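Local coordinates for protein glutamate--tRNA ligase (PDB 3AII) that probably attaches glutamate to its tRNA in two steps, activating it with ATP as Glu-AMP before transfer to the acceptor end, at residues L133-T138 against E146-I151; E164-S169 against H283-T288; G112-A117 against E156-E161; R223-M228 against A233-K238. All blocks are in the same frame, centred on the assembly; numbering follows the deposited sequence.

Contact 1 of 4, residues L133-T138 against E146-I151; sequences LRIEDT and EAYDMI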
loop_
_atom_site.group_PDB
_atom_site.type_symbol
_atom_site.label_atom_id
_atom_site.label_comp_id
_atom_site.label_asym_id
_atom_site.label_seq_id
_atom_site.Cartn_x
_atom_site.Cartn_y
_atom_site.Cartn_z
ATOM N N LEU A 133 17.411 2.567 -1.507
ATOM C CA LEU A 133 16.166 3.334 -1.403
ATOM C C LEU A 133 16.482 4.717 -1.945
ATOM O O LEU A 133 17.351 5.388 -1.419
ATOM C CB LEU A 133 15.690 3.437 0.053
ATOM C CG LEU A 133 14.536 4.426 0.264
ATOM C CD1 LEU A 133 13.276 3.979 -0.504
ATOM C CD2 LEU A 133 14.202 4.566 1.752
ATOM N N ARG A 134 15.799 5.137 -3.012
ATOM C CA ARG A 134 16.038 6.456 -3.569
ATOM C C ARG A 134 14.727 7.221 -3.554
ATOM O O ARG A 134 13.789 6.877 -4.280
ATOM C CB ARG A 134 16.601 6.368 -4.991
ATOM C CG ARG A 134 16.894 7.735 -5.619
ATOM C CD ARG A 134 17.675 7.634 -6.962
ATOM N NE ARG A 134 16.827 7.071 -8.009
ATOM C CZ ARG A 134 17.207 6.135 -8.881
ATOM N NH1 ARG A 134 16.344 5.699 -9.797
ATOM N NH2 ARG A 134 18.434 5.629 -8.837
ATOM N N ILE A 135 14.662 8.261 -2.731
ATOM C CA ILE A 135 13.445 9.058 -2.645
ATOM C C ILE A 135 13.458 10.097 -3.749
ATOM O O ILE A 135 14.341 10.958 -3.806
ATOM C CB ILE A 135 13.331 9.788 -1.296
ATOM C CG1 ILE A 135 13.485 8.815 -0.125
ATOM C CG2 ILE A 135 12.010 10.535 -1.228
ATOM C CD1 ILE A 135 12.462 7.747 -0.088
ATOM N N GLU A 136 12.478 10.009 -4.641
ATOM C CA GLU A 136 12.494 10.801 -5.860
ATOM C C GLU A 136 11.608 12.041 -5.696
ATOM O O GLU A 136 10.442 12.069 -6.107
ATOM C CB GLU A 136 12.119 9.915 -7.056
ATOM C CG GLU A 136 13.183 8.827 -7.268
ATOM C CD GLU A 136 13.163 8.158 -8.642
ATOM O OE1 GLU A 136 12.121 8.216 -9.336
ATOM O OE2 GLU A 136 14.202 7.553 -8.998
ATOM N N ASP A 137 12.190 13.054 -5.058
ATOM C CA ASP A 137 11.443 14.233 -4.626
ATOM C C ASP A 137 11.829 15.496 -5.407
ATOM O O ASP A 137 12.034 16.552 -4.814
ATOM C CB ASP A 137 11.645 14.461 -3.129
ATOM C CG ASP A 137 13.081 14.784 -2.770
ATOM O OD1 ASP A 137 14.002 14.425 -3.530
ATOM O OD2 ASP A 137 13.293 15.421 -1.722
ATOM N N THR A 138 11.914 15.379 -6.730
ATOM C CA THR A 138 12.294 16.515 -7.585
ATOM C C THR A 138 11.121 17.311 -8.172
ATOM O O THR A 138 11.314 18.104 -9.107
ATOM C CB THR A 138 13.149 16.050 -8.772
ATOM O OG1 THR A 138 12.436 15.028 -9.474
ATOM C CG2 THR A 138 14.472 15.487 -8.278
ATOM N N GLU A 146 5.673 14.707 5.358
ATOM C CA GLU A 146 5.588 13.585 6.286
ATOM C C GLU A 146 6.079 12.270 5.664
ATOM O O GLU A 146 6.485 11.347 6.374
ATOM C CB GLU A 146 4.154 13.444 6.820
ATOM C CG GLU A 146 3.125 13.156 5.733
ATOM C CD GLU A 146 1.698 13.455 6.161
ATOM O OE1 GLU A 146 1.482 13.768 7.352
ATOM O OE2 GLU A 146 0.794 13.383 5.297
ATOM N N ALA A 147 6.056 12.193 4.336
ATOM C CA ALA A 147 6.410 10.958 3.646
ATOM C C ALA A 147 7.866 10.537 3.810
ATOM O O ALA A 147 8.188 9.355 3.696
ATOM C CB ALA A 147 6.050 11.052 2.161
ATOM N N TYR A 148 8.766 11.490 4.038
ATOM C CA TYR A 148 10.170 11.131 4.175
ATOM C C TYR A 148 10.373 10.132 5.307
ATOM O O TYR A 148 11.196 9.223 5.204
ATOM C CB TYR A 148 11.046 12.361 4.417
ATOM C CG TYR A 148 11.122 13.285 3.221
ATOM C CD1 TYR A 148 11.954 12.995 2.148
ATOM C CD2 TYR A 148 10.351 14.435 3.164
ATOM C CE1 TYR A 148 12.025 13.840 1.052
ATOM C CE2 TYR A 148 10.411 15.280 2.082
ATOM C CZ TYR A 148 11.244 14.982 1.029
ATOM O OH TYR A 148 11.293 15.840 -0.046
ATOM N N ASP A 149 9.638 10.320 6.392
ATOM C CA ASP A 149 9.728 9.381 7.508
ATOM C C ASP A 149 8.783 8.193 7.356
ATOM O O ASP A 149 9.090 7.092 7.820
ATOM C CB ASP A 149 9.466 10.092 8.834
ATOM C CG ASP A 149 10.599 11.026 9.229
ATOM O OD1 ASP A 149 11.763 10.762 8.850
ATOM O OD2 ASP A 149 10.319 12.026 9.922
ATOM N N MET A 150 7.641 8.408 6.711
ATOM C CA MET A 150 6.638 7.345 6.602
ATOM C C MET A 150 7.095 6.200 5.700
ATOM O O MET A 150 6.862 5.022 6.001
ATOM C CB MET A 150 5.283 7.880 6.122
ATOM C CG MET A 150 4.572 8.782 7.112
ATOM S SD MET A 150 2.912 9.189 6.530
ATOM C CE MET A 150 3.261 9.847 4.904
ATOM N N ILE A 151 7.748 6.547 4.597
ATOM C CA ILE A 151 8.170 5.544 3.633
ATOM C C ILE A 151 9.131 4.501 4.210
ATOM O O ILE A 151 8.915 3.310 4.049
ATOM C CB ILE A 151 8.713 6.210 2.349
ATOM C CG1 ILE A 151 7.532 6.771 1.543
ATOM C CG2 ILE A 151 9.516 5.204 1.520
ATOM C CD1 ILE A 151 7.945 7.653 0.363
#

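Contact 2 of 4, residues E164-S169 against H283-T288; sequences ETVIQS and HLLGVT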
loop_
_atom_site.group_PDB
_atom_site.type_symbol
_atom_site.label_atom_id
_atom_site.label_comp_id
_atom_site.label_asym_id
_atom_site.label_seq_id
_atom_site.Cartn_x
_atom_site.Cartn_y
_atom_site.Cartn_z
ATOM N N GLU A 164 21.414 1.513 1.318
ATOM C CA GLU A 164 21.738 2.932 1.165
ATOM C C GLU A 164 20.447 3.678 0.986
ATOM O O GLU A 164 19.503 3.156 0.377
ATOM C CB GLU A 164 22.575 3.176 -0.088
ATOM C CG GLU A 164 24.021 2.855 0.059
ATOM C CD GLU A 164 24.912 3.455 -1.034
ATOM O OE1 GLU A 164 24.476 4.293 -1.875
ATOM O OE2 GLU A 164 26.084 3.090 -1.017
ATOM N N THR A 165 20.403 4.897 1.519
ATOM C CA THR A 165 19.256 5.776 1.312
ATOM C C THR A 165 19.774 7.058 0.669
ATOM O O THR A 165 20.723 7.677 1.169
ATOM C CB THR A 165 18.539 6.148 2.625
ATOM O OG1 THR A 165 17.940 4.987 3.211
ATOM C CG2 THR A 165 17.423 7.144 2.353
ATOM N N VAL A 166 19.153 7.443 -0.445
ATOM C CA VAL A 166 19.588 8.598 -1.214
ATOM C C VAL A 166 18.354 9.459 -1.436
ATOM O O VAL A 166 17.277 8.931 -1.697
ATOM C CB VAL A 166 20.166 8.154 -2.570
ATOM C CG1 VAL A 166 20.441 9.354 -3.473
ATOM C CG2 VAL A 166 21.444 7.349 -2.367
ATOM N N ILE A 167 18.488 10.774 -1.284
ATOM C CA ILE A 167 17.341 11.662 -1.508
ATOM C C ILE A 167 17.671 12.604 -2.669
ATOM O O ILE A 167 18.691 13.286 -2.660
ATOM C CB ILE A 167 16.987 12.459 -0.241
ATOM C CG1 ILE A 167 16.589 11.515 0.903
ATOM C CG2 ILE A 167 15.814 13.418 -0.504
ATOM C CD1 ILE A 167 16.472 12.230 2.245
ATOM N N GLN A 168 16.834 12.628 -3.698
ATOM C CA GLN A 168 17.209 13.349 -4.908
ATOM C C GLN A 168 17.360 14.857 -4.723
ATOM O O GLN A 168 18.178 15.474 -5.402
ATOM C CB GLN A 168 16.260 13.028 -6.070
ATOM C CG GLN A 168 16.426 11.604 -6.582
ATOM C CD GLN A 168 15.718 11.370 -7.905
ATOM O OE1 GLN A 168 14.588 11.805 -8.091
ATOM N NE2 GLN A 168 16.389 10.689 -8.831
ATOM N N SER A 169 16.603 15.441 -3.798
ATOM C CA SER A 169 16.715 16.884 -3.613
ATOM C C SER A 169 18.042 17.275 -2.964
ATOM O O SER A 169 18.401 18.448 -2.948
ATOM C CB SER A 169 15.526 17.446 -2.822
ATOM O OG SER A 169 15.449 16.860 -1.543
ATOM N N HIS A 283 23.069 5.347 -12.888
ATOM C CA HIS A 283 24.461 5.152 -13.275
ATOM C C HIS A 283 25.398 5.420 -12.119
ATOM O O HIS A 283 26.271 4.611 -11.821
ATOM C CB HIS A 283 24.866 6.051 -14.440
ATOM C CG HIS A 283 26.334 6.021 -14.720
ATOM N ND1 HIS A 283 26.947 4.964 -15.359
ATOM C CD2 HIS A 283 27.318 6.900 -14.417
ATOM C CE1 HIS A 283 28.245 5.200 -15.447
ATOM N NE2 HIS A 283 28.494 6.374 -14.895
ATOM N N LEU A 284 25.232 6.562 -11.461
ATOM C CA LEU A 284 26.213 6.939 -10.440
ATOM C C LEU A 284 26.170 6.047 -9.209
ATOM O O LEU A 284 27.208 5.850 -8.552
ATOM C CB LEU A 284 26.079 8.413 -10.031
ATOM C CG LEU A 284 26.420 9.445 -11.106
ATOM C CD1 LEU A 284 26.036 10.847 -10.607
ATOM C CD2 LEU A 284 27.899 9.381 -11.472
ATOM N N LEU A 285 24.993 5.512 -8.897
ATOM C CA LEU A 285 24.833 4.649 -7.730
ATOM C C LEU A 285 25.167 3.211 -8.060
ATOM O O LEU A 285 25.126 2.355 -7.183
ATOM C CB LEU A 285 23.399 4.728 -7.199
ATOM C CG LEU A 285 23.051 6.137 -6.714
ATOM C CD1 LEU A 285 21.563 6.226 -6.406
ATOM C CD2 LEU A 285 23.876 6.502 -5.488
ATOM N N GLY A 286 25.480 2.948 -9.324
ATOM C CA GLY A 286 25.817 1.594 -9.752
ATOM C C GLY A 286 24.686 0.578 -9.873
ATOM O O GLY A 286 24.928 -0.629 -9.763
ATOM N N VAL A 287 23.455 1.033 -10.100
ATOM C CA VAL A 287 22.330 0.112 -10.293
ATOM C C VAL A 287 22.575 -0.769 -11.523
ATOM O O VAL A 287 22.952 -0.264 -12.594
ATOM C CB VAL A 287 21.024 0.888 -10.476
ATOM C CG1 VAL A 287 19.900 -0.033 -10.925
ATOM C CG2 VAL A 287 20.681 1.589 -9.157
ATOM N N THR A 288 22.395 -2.079 -11.366
ATOM C CA THR A 288 22.688 -3.028 -12.449
ATOM C C THR A 288 21.431 -3.543 -13.128
ATOM O O THR A 288 21.454 -3.907 -14.306
ATOM C CB THR A 288 23.476 -4.243 -11.926
ATOM O OG1 THR A 288 22.699 -4.924 -10.922
ATOM C CG2 THR A 288 24.802 -3.797 -11.330
HETATM O O HOH W 1 25.486 2.375 -4.578
#

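Contact 3 of 4, residues G112-A117 against E156-E161; sequences GHARAA and EWLGVE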
loop_
_atom_site.group_PDB
_atom_site.type_symbol
_atom_site.label_atom_id
_atom_site.label_comp_id
_atom_site.label_asym_id
_atom_site.label_seq_id
_atom_site.Cartn_x
_atom_site.Cartn_y
_atom_site.Cartn_z
ATOM N N GLY A 112 0.507 -0.988 -4.628
ATOM C CA GLY A 112 1.338 -0.908 -5.815
ATOM C C GLY A 112 2.809 -0.741 -5.473
ATOM O O GLY A 112 3.672 -1.412 -6.035
ATOM N N HIS A 113 3.106 0.145 -4.529
ATOM C CA HIS A 113 4.488 0.307 -4.088
ATOM C C HIS A 113 5.012 -0.993 -3.537
ATOM O O HIS A 113 6.139 -1.371 -3.787
ATOM C CB HIS A 113 4.601 1.336 -2.970
ATOM C CG HIS A 113 4.359 2.741 -3.401
ATOM N ND1 HIS A 113 3.253 3.460 -3.006
ATOM C CD2 HIS A 113 5.101 3.578 -4.169
ATOM C CE1 HIS A 113 3.313 4.676 -3.524
ATOM N NE2 HIS A 113 4.426 4.774 -4.229
ATOM N N ALA A 114 4.193 -1.670 -2.740
ATOM C CA ALA A 114 4.657 -2.871 -2.071
ATOM C C ALA A 114 5.228 -3.891 -3.050
ATOM O O ALA A 114 6.229 -4.540 -2.754
ATOM C CB ALA A 114 3.529 -3.489 -1.223
ATOM N N ARG A 115 4.597 -4.036 -4.213
ATOM C CA ARG A 115 5.093 -4.953 -5.230
ATOM C C ARG A 115 6.535 -4.653 -5.682
ATOM O O ARG A 115 7.381 -5.547 -5.683
ATOM C CB ARG A 115 4.152 -4.967 -6.433
ATOM C CG ARG A 115 4.470 -6.062 -7.411
ATOM C CD ARG A 115 3.434 -6.159 -8.514
ATOM N NE ARG A 115 3.827 -7.166 -9.492
ATOM C CZ ARG A 115 3.345 -7.236 -10.727
ATOM N NH1 ARG A 115 2.448 -6.352 -11.135
ATOM N NH2 ARG A 115 3.764 -8.188 -11.551
ATOM N N ALA A 116 6.812 -3.409 -6.071
ATOM C CA ALA A 116 8.174 -3.032 -6.472
ATOM C C ALA A 116 9.161 -3.242 -5.333
ATOM O O ALA A 116 10.284 -3.711 -5.533
ATOM C CB ALA A 116 8.218 -1.580 -6.942
ATOM N N ALA A 117 8.743 -2.883 -4.128
ATOM C CA ALA A 117 9.628 -2.994 -2.970
ATOM C C ALA A 117 9.966 -4.450 -2.683
ATOM O O ALA A 117 11.128 -4.815 -2.499
ATOM C CB ALA A 117 8.984 -2.354 -1.758
ATOM N N GLU A 156 10.039 -1.045 6.501
ATOM C CA GLU A 156 10.379 -1.874 7.654
ATOM C C GLU A 156 9.210 -2.807 7.960
ATOM O O GLU A 156 9.397 -3.998 8.205
ATOM C CB GLU A 156 10.725 -1.009 8.883
ATOM C CG GLU A 156 12.062 -0.243 8.774
ATOM C CD GLU A 156 12.228 0.798 9.863
ATOM O OE1 GLU A 156 11.233 1.104 10.549
ATOM O OE2 GLU A 156 13.348 1.323 10.034
ATOM N N TRP A 157 8.000 -2.270 7.929
ATOM C CA TRP A 157 6.814 -3.084 8.177
ATOM C C TRP A 157 6.742 -4.258 7.208
ATOM O O TRP A 157 6.409 -5.383 7.609
ATOM C CB TRP A 157 5.553 -2.228 8.087
ATOM C CG TRP A 157 4.285 -3.006 8.282
ATOM C CD1 TRP A 157 3.760 -3.428 9.474
ATOM C CD2 TRP A 157 3.381 -3.459 7.264
ATOM N NE1 TRP A 157 2.587 -4.110 9.259
ATOM C CE2 TRP A 157 2.332 -4.148 7.915
ATOM C CE3 TRP A 157 3.357 -3.358 5.868
ATOM C CZ2 TRP A 157 1.268 -4.728 7.219
ATOM C CZ3 TRP A 157 2.299 -3.932 5.176
ATOM C CH2 TRP A 157 1.264 -4.610 5.858
ATOM N N LEU A 158 7.062 -4.002 5.938
ATOM C CA LEU A 158 7.041 -5.048 4.919
ATOM C C LEU A 158 8.126 -6.082 5.116
ATOM O O LEU A 158 8.080 -7.141 4.502
ATOM C CB LEU A 158 7.198 -4.463 3.513
ATOM C CG LEU A 158 5.991 -3.761 2.934
ATOM C CD1 LEU A 158 6.383 -3.077 1.636
ATOM C CD2 LEU A 158 4.868 -4.791 2.707
ATOM N N GLY A 159 9.116 -5.774 5.950
ATOM C CA GLY A 159 10.259 -6.657 6.118
ATOM C C GLY A 159 11.372 -6.450 5.104
ATOM O O GLY A 159 12.253 -7.294 4.942
ATOM N N VAL A 160 11.345 -5.311 4.422
ATOM C CA VAL A 160 12.351 -5.008 3.419
ATOM C C VAL A 160 13.580 -4.430 4.118
ATOM O O VAL A 160 13.459 -3.548 4.964
ATOM C CB VAL A 160 11.789 -4.014 2.378
ATOM C CG1 VAL A 160 12.901 -3.411 1.518
ATOM C CG2 VAL A 160 10.735 -4.706 1.498
ATOM N N GLU A 161 14.743 -4.971 3.785
ATOM C CA GLU A 161 16.024 -4.431 4.233
ATOM C C GLU A 161 16.713 -3.770 3.052
ATOM O O GLU A 161 16.581 -4.223 1.913
ATOM C CB GLU A 161 16.925 -5.542 4.758
ATOM C CG GLU A 161 16.421 -6.229 6.014
ATOM C CD GLU A 161 17.440 -7.213 6.585
ATOM O OE1 GLU A 161 18.261 -7.756 5.814
ATOM O OE2 GLU A 161 17.417 -7.445 7.809
#

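Contact 4 of 4, residues R223-M228 against A233-K238; sequences REMFEM and AVVRVK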
loop_
_atom_site.group_PDB
_atom_site.type_symbol
_atom_site.label_atom_id
_atom_site.label_comp_id
_atom_site.label_asym_id
_atom_site.label_seq_id
_atom_site.Cartn_x
_atom_site.Cartn_y
_atom_site.Cartn_z
ATOM N N ARG A 223 23.149 28.656 -17.857
ATOM C CA ARG A 223 23.392 29.434 -16.651
ATOM C C ARG A 223 22.306 30.483 -16.475
ATOM O O ARG A 223 21.901 30.809 -15.354
ATOM C CB ARG A 223 24.793 30.061 -16.701
ATOM C CG ARG A 223 25.878 29.015 -16.496
ATOM C CD ARG A 223 27.272 29.630 -16.370
ATOM N NE ARG A 223 28.236 28.622 -15.931
ATOM C CZ ARG A 223 29.383 28.355 -16.547
ATOM N NH1 ARG A 223 29.731 29.031 -17.636
ATOM N NH2 ARG A 223 30.187 27.415 -16.069
ATOM N N GLU A 224 21.775 30.958 -17.594
ATOM C CA GLU A 224 20.727 31.964 -17.545
ATOM C C GLU A 224 19.419 31.414 -16.992
ATOM O O GLU A 224 18.643 32.153 -16.383
ATOM C CB GLU A 224 20.485 32.546 -18.932
ATOM C CG GLU A 224 21.648 33.356 -19.460
ATOM C CD GLU A 224 21.408 33.809 -20.883
ATOM O OE1 GLU A 224 22.346 34.352 -21.498
ATOM O OE2 GLU A 224 20.275 33.610 -21.377
ATOM N N MET A 225 19.177 30.119 -17.189
ATOM C CA MET A 225 17.935 29.506 -16.710
ATOM C C MET A 225 17.720 29.727 -15.222
ATOM O O MET A 225 16.594 29.758 -14.751
ATOM C CB MET A 225 17.894 28.010 -17.030
ATOM C CG MET A 225 17.656 27.713 -18.501
ATOM S SD MET A 225 17.605 25.943 -18.892
ATOM C CE MET A 225 16.193 25.399 -17.936
ATOM N N PHE A 226 18.809 29.918 -14.490
ATOM C CA PHE A 226 18.735 30.043 -13.052
ATOM C C PHE A 226 18.124 31.361 -12.593
ATOM O O PHE A 226 17.816 31.521 -11.407
ATOM C CB PHE A 226 20.126 29.815 -12.449
ATOM C CG PHE A 226 20.534 28.374 -12.469
ATOM C CD1 PHE A 226 20.944 27.775 -13.653
ATOM C CD2 PHE A 226 20.440 27.601 -11.319
ATOM C CE1 PHE A 226 21.296 26.429 -13.678
ATOM C CE2 PHE A 226 20.787 26.267 -11.339
ATOM C CZ PHE A 226 21.215 25.678 -12.524
ATOM N N GLU A 227 17.926 32.288 -13.532
ATOM C CA GLU A 227 17.275 33.560 -13.223
ATOM C C GLU A 227 16.079 33.821 -14.133
ATOM O O GLU A 227 15.598 34.956 -14.237
ATOM C CB GLU A 227 18.270 34.716 -13.334
ATOM C CG GLU A 227 19.432 34.614 -12.359
ATOM C CD GLU A 227 18.992 34.753 -10.917
ATOM O OE1 GLU A 227 19.655 34.173 -10.032
ATOM O OE2 GLU A 227 17.978 35.440 -10.668
ATOM N N MET A 228 15.607 32.779 -14.804
ATOM C CA MET A 228 14.467 32.931 -15.706
ATOM C C MET A 228 13.177 32.477 -15.041
ATOM O O MET A 228 13.194 31.854 -13.981
ATOM C CB MET A 228 14.710 32.178 -17.006
ATOM C CG MET A 228 15.874 32.779 -17.801
ATOM S SD MET A 228 16.248 31.859 -19.293
ATOM C CE MET A 228 14.771 32.201 -20.247
ATOM N N ALA A 233 12.092 28.321 -20.453
ATOM C CA ALA A 233 13.161 27.651 -21.185
ATOM C C ALA A 233 13.302 26.254 -20.597
ATOM O O ALA A 233 13.015 26.046 -19.425
ATOM C CB ALA A 233 14.474 28.420 -21.042
ATOM N N VAL A 234 13.735 25.308 -21.422
ATOM C CA VAL A 234 13.979 23.944 -20.957
ATOM C C VAL A 234 15.303 23.444 -21.527
ATOM O O VAL A 234 15.810 23.977 -22.523
ATOM C CB VAL A 234 12.842 22.990 -21.372
ATOM C CG1 VAL A 234 11.568 23.339 -20.604
ATOM C CG2 VAL A 234 12.615 23.056 -22.880
ATOM N N VAL A 235 15.890 22.448 -20.873
ATOM C CA VAL A 235 16.945 21.668 -21.500
ATOM C C VAL A 235 16.317 20.447 -22.160
ATOM O O VAL A 235 15.492 19.754 -21.544
ATOM C CB VAL A 235 18.014 21.207 -20.469
ATOM C CG1 VAL A 235 19.114 20.392 -21.154
ATOM C CG2 VAL A 235 18.639 22.399 -19.768
ATOM N N ARG A 236 16.691 20.203 -23.414
ATOM C CA ARG A 236 16.214 19.043 -24.168
ATOM C C ARG A 236 17.366 18.116 -24.507
ATOM O O ARG A 236 18.444 18.568 -24.867
ATOM C CB ARG A 236 15.533 19.501 -25.462
ATOM C CG ARG A 236 14.239 20.249 -25.205
ATOM C CD ARG A 236 13.573 20.680 -26.511
ATOM N NE ARG A 236 12.277 21.303 -26.226
ATOM C CZ ARG A 236 11.173 20.627 -25.929
ATOM N NH1 ARG A 236 11.182 19.302 -25.890
ATOM N NH2 ARG A 236 10.045 21.275 -25.679
ATOM N N VAL A 237 17.134 16.817 -24.358
ATOM C CA VAL A 237 18.137 15.831 -24.721
ATOM C C VAL A 237 18.050 15.633 -26.229
ATOM O O VAL A 237 16.962 15.477 -26.764
ATOM C CB VAL A 237 17.857 14.507 -24.020
ATOM C CG1 VAL A 237 18.874 13.450 -24.435
ATOM C CG2 VAL A 237 17.869 14.707 -22.498
ATOM N N LYS A 238 19.184 15.632 -26.920
ATOM C CA LYS A 238 19.138 15.376 -28.354
ATOM C C LYS A 238 18.917 13.890 -28.574
ATOM O O LYS A 238 19.726 13.073 -28.145
ATOM C CB LYS A 238 20.434 15.834 -29.032
ATOM C CG LYS A 238 20.672 17.340 -28.960
ATOM C CD LYS A 238 21.909 17.774 -29.754
ATOM C CE LYS A 238 22.133 19.274 -29.601
ATOM N NZ LYS A 238 23.250 19.817 -30.458
#

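Contact 1 of 4, residues L133-T138 against E146-I151
Y148 and I151 of helix 147-158 settle on I135 of strand 130-135, joining strand and helix in one beta-alpha-beta unit of the Rossmann-type fold of the catalytic domain of class I synthetases. The helix runs nearly antiparallel to the strand, at 159°, with 10.8 Å between the axes of the two short segments. Y148 buries most. Its CG lies anti to the carbonyl carbon (chi1 -68°), and from there the ring reaches along I135 toward the loop, so that CE1 of Y148 comes to 4.0 Å from CG2 of I135, an oblique approach. The phenol meets the loop that leaves the strand: Y148 OH donates to D137 OD2 at 2.6 Å. The carboxylate stands almost perpendicular to the ring, planes 80° apart, and D137 OD2 takes the bond on its anti lone pair, lying at the edge of the ring and near its plane. S169 OG bonds to the same oxygen, so OD2 is held from the helix and from just beyond the neighbouring strand. A phenylalanine in place of Y148 would probably keep the packing on I135 but leave D137 OD2 with one partner fewer and its carboxylate less firmly oriented. On the other face of the strand, R134 grips E136 side-on, both NE and NH1 pointing at OE2 within the guanidinium plane, and NH2 adds a salt bridge to D282. Toward the start of the strand segment the contact is apolar: CG2 of I151 sits 4.2 Å from CD1 of I135 and 4.4 Å from CD1 of L133.

Contact 2 of 4, residues E164-S169 against H283-T288
V166 and L285 have the nearest CA atoms of the two segments, 9.3 Å apart, so strand 164-167 and the turn that follows helix 274-284 are spanned by side chains, with a water weakly linking them. The two apolar residues reach toward each other tip to tip. CG2 of V166 meets the isopropyl end of L285, 4.0 Å from CD2 and 4.2 Å from CD1, a shallow fork into which one methyl points. On V166, CG1 is the branch anti to the backbone N (chi1 172°), which puts CG2, anti to the carbonyl carbon, on the leucine. L285 also rests on I132 and R134 of the adjoining strand 130-135. This places the contact on the Rossmann-type sheet of the catalytic domain, where 164-167 is the outermost strand within the chain on one side, and where helix 274-284 covers the face that R134 and E136 also point to. The chain can turn off this face because G286 closes the helix in a Schellman motif. Its phi is positive, 74°, a value that favours glycine, and G286 N bonds back to H283 O at 3.1 Å. Past the turn, T288 pairs with V98, so the segment that covers one edge strand goes on to join the strand at the far side of the sheet. A polar link runs beside the apolar one: a water donates to L285 O at 2.6 Å and, weakly, to E164 OE1 at 3.5 Å. The carboxylate of E164 skirts the leucine, OE1 lying 4.3 Å from L285 CD2.

Contact 3 of 4, residues G112-A117 against E156-E161
A114 and A117 of helix 111-126 receive L158, at the end of helix 147-158, and V160, just after it, bringing together the helices of two successive beta-alpha-beta crossovers of the Rossmann-type fold. The apolar contacts are small against branched. CD1 of L158 lies across the two alanines, 4.1 Å from A114 CB and 4.3 Å from A117 CB; these methyls, one helical turn apart, form the shallow surface it rests on. CG2 of V160 adds a looser touch, 4.4 Å from A117 CB. L355 of helix 355-360 touches both A114 and L158, and F101 touches A117 from the sheet. Helix 111-126 begins in the predicted HIGH motif, to which G112 and H113 belong; H113 turns aside, its ND1 bonded to the backbone N of H110. A backbone hydrogen bond helps fix the turn. G159 N returns to E156 O at 2.9 Å in a Schellman motif, with phi at 86°, where any side chain would collide with the L158 carbonyl oxygen. The same carbonyl accepts from R369 NH1. The turn swings V160 back toward the first helix, where backbone is met too: CG2 of V160, the branch anti to its carbonyl carbon, lies 4.0 Å from A117 O.

Contact 4 of 4, residues R223-M228 against A233-K238
M225 lays its side chain over A233, V234 and V235, closing a helix-loop-strand connection in the zinc-bearing part of the catalytic domain, where strand 234-237 belongs to a four-stranded antiparallel sheet. The tight side belongs to this methionine. Its chain is extended to SD and then bent (chi3 62°), which tucks CE against the backbone leading into the strand, 3.6 Å from A233 O and 4.0 Å from V234 CA. The M225 and V235 side chains cross at about a right angle, SD of M225 3.8 Å from CG2 of V235, while CG of M225 covers the CB of A233 at 4.1 Å. V190 of the next strand touches M225 as well. An alanine at M225 would probably open a gap over A233 and leave V235 CG2 without its sulfur neighbour. V234 points the other way; its side chain lies about 7 Å from the zinc ion bound by C191, C193, C208 and C210, and its backbone pairs with C191. The solvent side is looser. There M228, partly exposed, touches A233, just before the strand. Its backbone is tied down by M228 N bonding to M225 O at 3.2 Å, and its bent chain brings CE to 3.9 Å from A233 CB.

How the contacts relate
Contacts 1 and 3 are buried and share helix 147-158, its first turns packing on strand 130-135 and its last on helix 111-126; contact 3 has no hydrogen bond between its segments, whereas contact 1 adds a short one where strand gives way to loop. Contact 2, at the surface, covers the other face of the same sheet and adds a weak water link. It touches contact 1 directly through the paired strands, L133 N lying 2.9 Å from E164 O. Contact 4 is buried too, but its core is local to the zinc-bearing part, centred 37 Å from contact 3, and relies on methionine side chains.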